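Local coordinates for protein serine hydrolase CCSP0084 (Cycloclasticus sp. P1, PDB 4I3F) that acts as a serine hydrolase of the alpha/beta-hydrolase family, probably cleaving esters and the carbon-carbon bonds of meta-cleavage products of aromatic degradation, at residues Q88-W99 against E209-S219. Residues are numbered along the deposited sequence; the frame is centred on the assembly and turned at random.
Sequences QHNCPPNGTSHW and EVRLQFEAMFS
The side-chain amide of Q213 docks on the backbone of H89 with both ends: H89 N donates to Q213 OE1 (2.9 Å), in the carbonyl plane on a lone pair, and Q213 NE2 returns a bond to H89 O (3.0 Å). A chain extended beyond CG (chi2 -156°) carries the amide from the helix to the loop, and the paired bonds fix its flip. The P92 ring packs crosswise against this amide, while in one of two conformers Q88 OE1 accepts from a water that in turn accepts from Q213 N, and Q88 NE2 bonds to G85 O. The W99 indole is sandwiched: M217 CG lies over one face, 3.8 Å from the centroid of the five-membered ring, with M217 SD farther out above the six-membered ring in a Met-aromatic contact, and P93 CD rests against the opposite face, off toward its margin. W99 NE1 donates to P93 O (2.8 Å) from above the carbonyl plane, and the indole edge at CH2 meets Q213 OE1. A leucine in place of W99 would probably leave P93 O without this donor and open a gap between M217 and P93. Farther on, G95 N donates to A216 O (3.2 Å), and T96 OG1 to M217 O (2.7 Å). Helix 208-217 belongs to the helical insertion between strands 142-148 and 243-248, consistent with the lid of alpha/beta hydrolases; the loop between strand 75-79 and helix 96-113 fastens it to the core, where M217 also touches W103, T96 packs on helix 222-229, and H89 meets F32 of strand 32-39.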
# COMPACT_ATOMS: atom_id res chain seq x y z
N GLN A 88 -14.46 -6.84 1.23
CA GLN A 88 -15.50 -5.98 0.68
C GLN A 88 -16.25 -5.24 1.79
O GLN A 88 -16.59 -5.80 2.82
CB GLN A 88 -16.45 -6.79 -0.20
CG GLN A 88 -15.74 -7.38 -1.41
CD GLN A 88 -15.07 -6.32 -2.27
OE1 GLN A 88 -15.73 -5.46 -2.83
NE2 GLN A 88 -13.74 -6.38 -2.38
N HIS A 89 -16.47 -3.95 1.54
CA HIS A 89 -17.19 -3.11 2.50
C HIS A 89 -18.67 -3.43 2.42
O HIS A 89 -19.17 -3.86 1.37
CB HIS A 89 -16.92 -1.63 2.22
CG HIS A 89 -17.27 -0.73 3.37
ND1 HIS A 89 -18.51 -0.15 3.52
CD2 HIS A 89 -16.54 -0.32 4.44
CE1 HIS A 89 -18.54 0.57 4.62
NE2 HIS A 89 -17.35 0.49 5.19
N ASN A 90 -19.37 -3.25 3.53
CA ASN A 90 -20.78 -3.60 3.62
C ASN A 90 -21.70 -2.56 2.97
O ASN A 90 -22.84 -2.88 2.61
CB ASN A 90 -21.16 -3.79 5.08
CG ASN A 90 -20.96 -2.54 5.91
OD1 ASN A 90 -21.93 -1.90 6.34
ND2 ASN A 90 -19.72 -2.18 6.13
N CYS A 91 -21.22 -1.33 2.83
CA CYS A 91 -22.02 -0.22 2.32
C CYS A 91 -21.05 0.78 1.70
O CYS A 91 -20.84 1.88 2.24
CB CYS A 91 -22.81 0.42 3.46
SG CYS A 91 -24.39 1.21 3.02
N PRO A 92 -20.45 0.42 0.56
CA PRO A 92 -19.37 1.22 -0.01
C PRO A 92 -19.86 2.61 -0.39
O PRO A 92 -20.87 2.74 -1.08
CB PRO A 92 -18.99 0.44 -1.28
CG PRO A 92 -20.20 -0.37 -1.62
CD PRO A 92 -20.83 -0.72 -0.30
N PRO A 93 -19.16 3.65 0.08
CA PRO A 93 -19.54 5.00 -0.30
C PRO A 93 -18.85 5.38 -1.61
O PRO A 93 -18.07 4.59 -2.12
CB PRO A 93 -18.96 5.84 0.83
CG PRO A 93 -17.67 5.13 1.16
CD PRO A 93 -18.01 3.64 1.00
N ASN A 94 -19.15 6.57 -2.13
CA ASN A 94 -18.36 7.11 -3.22
C ASN A 94 -17.53 8.29 -2.75
O ASN A 94 -17.91 9.00 -1.82
CB ASN A 94 -19.24 7.50 -4.41
CG ASN A 94 -19.67 6.29 -5.24
OD1 ASN A 94 -20.56 5.54 -4.85
ND2 ASN A 94 -19.03 6.10 -6.38
N GLY A 95 -16.37 8.50 -3.38
CA GLY A 95 -15.51 9.61 -3.03
C GLY A 95 -14.29 9.13 -2.27
O GLY A 95 -14.41 8.37 -1.31
N THR A 96 -13.12 9.57 -2.70
CA THR A 96 -11.89 9.07 -2.11
C THR A 96 -11.75 9.48 -0.65
O THR A 96 -11.31 8.67 0.17
CB THR A 96 -10.66 9.49 -2.92
OG1 THR A 96 -10.89 9.17 -4.30
CG2 THR A 96 -9.42 8.75 -2.45
N SER A 97 -12.17 10.70 -0.30
CA SER A 97 -11.99 11.14 1.09
C SER A 97 -12.72 10.21 2.07
O SER A 97 -12.22 9.92 3.16
CB SER A 97 -12.41 12.59 1.28
OG SER A 97 -13.81 12.74 1.20
N HIS A 98 -13.89 9.73 1.66
CA HIS A 98 -14.68 8.83 2.50
C HIS A 98 -14.07 7.44 2.61
O HIS A 98 -14.22 6.78 3.63
CB HIS A 98 -16.10 8.78 1.98
CG HIS A 98 -16.67 10.14 1.76
ND1 HIS A 98 -16.82 11.04 2.80
CD2 HIS A 98 -17.07 10.78 0.64
CE1 HIS A 98 -17.32 12.17 2.32
NE2 HIS A 98 -17.48 12.04 1.02
N TRP A 99 -13.38 7.01 1.56
CA TRP A 99 -12.69 5.73 1.62
C TRP A 99 -11.47 5.83 2.53
O TRP A 99 -11.18 4.90 3.28
CB TRP A 99 -12.34 5.22 0.23
CG TRP A 99 -13.49 4.54 -0.42
CD1 TRP A 99 -14.41 5.11 -1.26
CD2 TRP A 99 -13.89 3.18 -0.26
NE1 TRP A 99 -15.34 4.18 -1.64
CE2 TRP A 99 -15.04 2.98 -1.05
CE3 TRP A 99 -13.37 2.09 0.46
CZ2 TRP A 99 -15.69 1.75 -1.13
CZ3 TRP A 99 -14.03 0.87 0.38
CH2 TRP A 99 -15.17 0.70 -0.41
N GLU A 209 -17.67 -8.35 -7.20
CA GLU A 209 -17.13 -8.33 -5.84
C GLU A 209 -15.72 -7.73 -5.79
O GLU A 209 -15.06 -7.80 -4.76
CB GLU A 209 -17.09 -9.75 -5.26
CG GLU A 209 -18.29 -10.62 -5.61
CD GLU A 209 -18.14 -11.32 -6.94
OE1 GLU A 209 -17.22 -12.16 -7.08
OE2 GLU A 209 -18.93 -11.04 -7.86
N VAL A 210 -15.26 -7.16 -6.90
CA VAL A 210 -13.96 -6.50 -6.97
C VAL A 210 -14.07 -5.17 -7.71
O VAL A 210 -13.45 -4.17 -7.33
CB VAL A 210 -12.90 -7.39 -7.68
CG1 VAL A 210 -11.60 -6.63 -7.89
CG2 VAL A 210 -12.64 -8.66 -6.87
N ARG A 211 -14.90 -5.15 -8.75
CA ARG A 211 -15.00 -3.99 -9.62
C ARG A 211 -15.79 -2.82 -9.03
O ARG A 211 -15.34 -1.67 -9.07
CB ARG A 211 -15.61 -4.39 -10.96
CG ARG A 211 -16.04 -3.22 -11.82
CD ARG A 211 -16.58 -3.70 -13.16
NE ARG A 211 -16.71 -2.60 -14.10
CZ ARG A 211 -16.97 -2.76 -15.40
NH1 ARG A 211 -17.12 -3.98 -15.90
NH2 ARG A 211 -17.07 -1.71 -16.19
N LEU A 212 -16.96 -3.12 -8.48
CA LEU A 212 -17.89 -2.07 -8.03
C LEU A 212 -17.28 -1.17 -6.96
O LEU A 212 -17.46 0.04 -7.00
CB LEU A 212 -19.18 -2.69 -7.52
CG LEU A 212 -20.06 -3.28 -8.62
CD1 LEU A 212 -21.19 -4.12 -8.04
CD2 LEU A 212 -20.63 -2.17 -9.48
N GLN A 213 -16.57 -1.76 -6.01
CA GLN A 213 -16.02 -0.95 -4.94
C GLN A 213 -14.78 -0.16 -5.38
O GLN A 213 -14.56 0.95 -4.92
CB GLN A 213 -15.80 -1.80 -3.68
CG GLN A 213 -17.08 -2.55 -3.31
CD GLN A 213 -17.17 -2.92 -1.84
OE1 GLN A 213 -16.23 -2.70 -1.07
NE2 GLN A 213 -18.30 -3.51 -1.45
N PHE A 214 -13.99 -0.70 -6.31
CA PHE A 214 -12.84 0.03 -6.84
C PHE A 214 -13.33 1.27 -7.60
O PHE A 214 -12.74 2.35 -7.48
CB PHE A 214 -12.01 -0.86 -7.78
CG PHE A 214 -10.71 -0.25 -8.24
CD1 PHE A 214 -9.54 -0.45 -7.52
CD2 PHE A 214 -10.65 0.52 -9.40
CE1 PHE A 214 -8.34 0.11 -7.94
CE2 PHE A 214 -9.46 1.09 -9.82
CZ PHE A 214 -8.30 0.89 -9.09
N GLU A 215 -14.39 1.10 -8.37
CA GLU A 215 -14.98 2.23 -9.10
C GLU A 215 -15.46 3.32 -8.14
O GLU A 215 -15.38 4.51 -8.44
CB GLU A 215 -16.15 1.75 -9.97
CG GLU A 215 -15.73 0.85 -11.13
CD GLU A 215 -16.92 0.35 -11.94
OE1 GLU A 215 -16.80 0.27 -13.18
OE2 GLU A 215 -17.97 0.03 -11.35
N ALA A 216 -15.95 2.90 -6.98
CA ALA A 216 -16.49 3.84 -6.00
C ALA A 216 -15.39 4.62 -5.28
O ALA A 216 -15.62 5.77 -4.87
CB ALA A 216 -17.39 3.12 -5.01
N MET A 217 -14.22 4.01 -5.11
CA MET A 217 -13.10 4.64 -4.42
C MET A 217 -12.58 5.87 -5.12
O MET A 217 -12.13 6.82 -4.47
CB MET A 217 -11.92 3.69 -4.35
CG MET A 217 -12.14 2.50 -3.50
SD MET A 217 -10.82 1.33 -3.79
CE MET A 217 -11.55 -0.06 -2.92
N PHE A 218 -12.58 5.83 -6.45
CA PHE A 218 -11.97 6.89 -7.23
C PHE A 218 -12.99 7.48 -8.20
O PHE A 218 -12.63 7.92 -9.29
CB PHE A 218 -10.72 6.37 -7.94
CG PHE A 218 -9.75 5.68 -7.01
CD1 PHE A 218 -9.07 6.41 -6.05
CD2 PHE A 218 -9.56 4.30 -7.07
CE1 PHE A 218 -8.19 5.79 -5.17
CE2 PHE A 218 -8.68 3.67 -6.21
CZ PHE A 218 -8.00 4.42 -5.25
N SER A 219 -14.24 7.51 -7.76
CA SER A 219 -15.36 8.00 -8.57
C SER A 219 -15.25 9.48 -8.92
O SER A 219 -15.85 9.95 -9.88
CB SER A 219 -16.69 7.74 -7.85
OG SER A 219 -16.73 8.40 -6.60
O HOH W 1 -16.30 -4.68 -5.55